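Local structure of enolase from the environmental genome shotgun sequencing of the Sargasso Sea (2QGY) at residues A[64-69]-A[99-104]. The protein is of unknown function but, as a magnesium-binding member of the enolase superfamily, probably abstracts a proton from a carboxylate substrate. Sequence-based numbering, arbitrary orientation.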
loop_
_atom_site.group_PDB
_atom_site.type_symbol
_atom_site.label_atom_id
_atom_site.label_comp_id
_atom_site.label_asym_id
_atom_site.label_seq_id
_atom_site.Cartn_x
_atom_site.Cartn_y
_atom_site.Cartn_z
ATOM N N ALA A 64 -7.712 -2.046 -11.541
ATOM C CA ALA A 64 -8.445 -2.965 -12.436
ATOM C C ALA A 64 -7.542 -4.030 -13.074
ATOM O O ALA A 64 -7.937 -5.200 -13.223
ATOM C CB ALA A 64 -9.165 -2.169 -13.505
ATOM N N ILE A 65 -6.356 -3.610 -13.505
ATOM C CA ILE A 65 -5.387 -4.527 -14.075
ATOM C C ILE A 65 -4.910 -5.584 -13.078
ATOM O O ILE A 65 -4.780 -6.768 -13.423
ATOM C CB ILE A 65 -4.212 -3.749 -14.731
ATOM C CG1 ILE A 65 -4.709 -2.971 -15.961
ATOM C CG2 ILE A 65 -3.015 -4.675 -15.037
ATOM C CD1 ILE A 65 -5.445 -3.799 -17.007
ATOM N N ILE A 66 -4.711 -5.170 -11.831
ATOM C CA ILE A 66 -4.408 -6.097 -10.748
ATOM C C ILE A 66 -5.553 -7.079 -10.495
ATOM O O ILE A 66 -5.314 -8.285 -10.405
ATOM C CB ILE A 66 -4.011 -5.342 -9.447
ATOM C CG1 ILE A 66 -2.676 -4.622 -9.660
ATOM C CG2 ILE A 66 -3.900 -6.326 -8.268
ATOM C CD1 ILE A 66 -2.402 -3.612 -8.509
ATOM N N ILE A 67 -6.788 -6.585 -10.403
ATOM C CA ILE A 67 -7.923 -7.489 -10.315
ATOM C C ILE A 67 -7.903 -8.491 -11.471
ATOM O O ILE A 67 -8.120 -9.688 -11.257
ATOM C CB ILE A 67 -9.291 -6.714 -10.363
ATOM C CG1 ILE A 67 -9.440 -5.856 -9.101
ATOM C CG2 ILE A 67 -10.489 -7.694 -10.495
ATOM C CD1 ILE A 67 -10.588 -4.829 -9.175
ATOM N N LYS A 68 -7.669 -8.003 -12.684
ATOM C CA LYS A 68 -7.626 -8.875 -13.850
ATOM C C LYS A 68 -6.528 -9.942 -13.718
ATOM O O LYS A 68 -6.762 -11.128 -14.021
ATOM C CB LYS A 68 -7.406 -8.066 -15.146
ATOM C CG LYS A 68 -7.344 -8.977 -16.399
ATOM C CD LYS A 68 -7.430 -8.201 -17.715
ATOM C CE LYS A 68 -6.064 -8.087 -18.405
ATOM N NZ LYS A 68 -6.119 -7.506 -19.816
ATOM N N GLU A 69 -5.348 -9.544 -13.243
ATOM C CA GLU A 69 -4.262 -10.525 -13.110
ATOM C C GLU A 69 -4.507 -11.557 -12.026
ATOM O O GLU A 69 -4.173 -12.765 -12.177
ATOM C CB GLU A 69 -2.913 -9.847 -12.889
ATOM C CG GLU A 69 -2.356 -9.113 -14.113
ATOM C CD GLU A 69 -2.210 -9.999 -15.358
ATOM O OE1 GLU A 69 -1.764 -11.159 -15.227
ATOM O OE2 GLU A 69 -2.530 -9.528 -16.474
ATOM N N LEU A 99 -2.814 0.059 -0.315
ATOM C CA LEU A 99 -4.240 0.296 -0.549
ATOM C C LEU A 99 -4.715 -0.215 -1.893
ATOM O O LEU A 99 -5.786 -0.816 -1.967
ATOM C CB LEU A 99 -4.567 1.784 -0.428
ATOM C CG LEU A 99 -4.686 2.373 0.969
ATOM C CD1 LEU A 99 -5.410 3.712 0.859
ATOM C CD2 LEU A 99 -5.466 1.425 1.954
ATOM N N ASP A 100 -3.930 0.033 -2.954
ATOM C CA ASP A 100 -4.292 -0.390 -4.302
ATOM C C ASP A 100 -4.491 -1.911 -4.346
ATOM O O ASP A 100 -5.515 -2.395 -4.842
ATOM C CB ASP A 100 -3.231 0.070 -5.317
ATOM C CG ASP A 100 -2.935 1.563 -5.199
ATOM O OD1 ASP A 100 -3.419 2.310 -6.082
ATOM O OD2 ASP A 100 -2.247 2.004 -4.214
ATOM N N PHE A 101 -3.549 -2.674 -3.781
ATOM C CA PHE A 101 -3.670 -4.122 -3.836
ATOM C C PHE A 101 -4.871 -4.588 -2.997
ATOM O O PHE A 101 -5.641 -5.459 -3.425
ATOM C CB PHE A 101 -2.370 -4.782 -3.359
ATOM C CG PHE A 101 -2.413 -6.273 -3.358
ATOM C CD1 PHE A 101 -2.319 -6.997 -4.570
ATOM C CD2 PHE A 101 -2.513 -6.971 -2.169
ATOM C CE1 PHE A 101 -2.354 -8.387 -4.565
ATOM C CE2 PHE A 101 -2.532 -8.361 -2.176
ATOM C CZ PHE A 101 -2.449 -9.059 -3.376
ATOM N N SER A 102 -5.008 -4.012 -1.810
ATOM C CA SER A 102 -6.077 -4.350 -0.872
ATOM C C SER A 102 -7.432 -3.997 -1.481
ATOM O O SER A 102 -8.424 -4.701 -1.216
ATOM C CB SER A 102 -5.880 -3.606 0.487
ATOM O OG SER A 102 -4.711 -4.078 1.160
ATOM N N SER A 103 -7.488 -2.915 -2.273
ATOM C CA SER A 103 -8.742 -2.589 -3.003
ATOM C C SER A 103 -9.065 -3.669 -4.047
ATOM O O SER A 103 -10.228 -4.074 -4.201
ATOM C CB SER A 103 -8.668 -1.249 -3.716
ATOM O OG SER A 103 -8.667 -0.202 -2.768
ATOM N N ALA A 104 -8.031 -4.100 -4.771
ATOM C CA ALA A 104 -8.203 -5.183 -5.763
ATOM C C ALA A 104 -8.744 -6.471 -5.126
ATOM O O ALA A 104 -9.705 -7.045 -5.629
ATOM C CB ALA A 104 -6.881 -5.474 -6.483
#
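The backbones of 64-69 and 99-104 approach most closely at Ile67 and Ala104, whose CA atoms are 5.1 Å apart; the helix axes come within 8.9 Å and cross at -52°. The contact joins two helices of the N-terminal capping domain of the enolase fold, in which an antiparallel sheet and a helical layer accompany a C-terminal barrel. Ala104 carries most of the meeting on its side. Its small CB points at the other helix and is touched by two isoleucines. Ile66 CG2 meets Ala104 CB at 3.6 Å. Ile67 CG1 lies 3.7 Å from Ala104 CB. The same Ile67 CG1 sits 3.6 Å from Ala104 CA, against the backbone of the facing helix. With the side chain of Ala104 ending at CB, Ile67 lies close to the main chain here. CG1 of Ile67 is turned away from its own carbonyl carbon, on the side of the backbone N (chi1 -67°). This turn brings the ethyl branch closer to Ala104 than the CB direction alone would suggest. All four touching residues are buried, and the side chains that meet are all apolar. Beyond the pair, Ile67 also packs on Leu16 and Ile18 of strand 13-21, tying the helix to the sheet. Phe101 rests on Ile89 and Ser93 of helix 82-93, and its ring makes a cation-pi contact with Arg59 of the second subunit, so the crossing lies next to the dimer interface. The side chains of Ile66 and Phe101 run nearly perpendicular to each other. The CG2 methyl of Ile66 reaches the aromatic ring obliquely, 4.1 Å from Phe101 CD1.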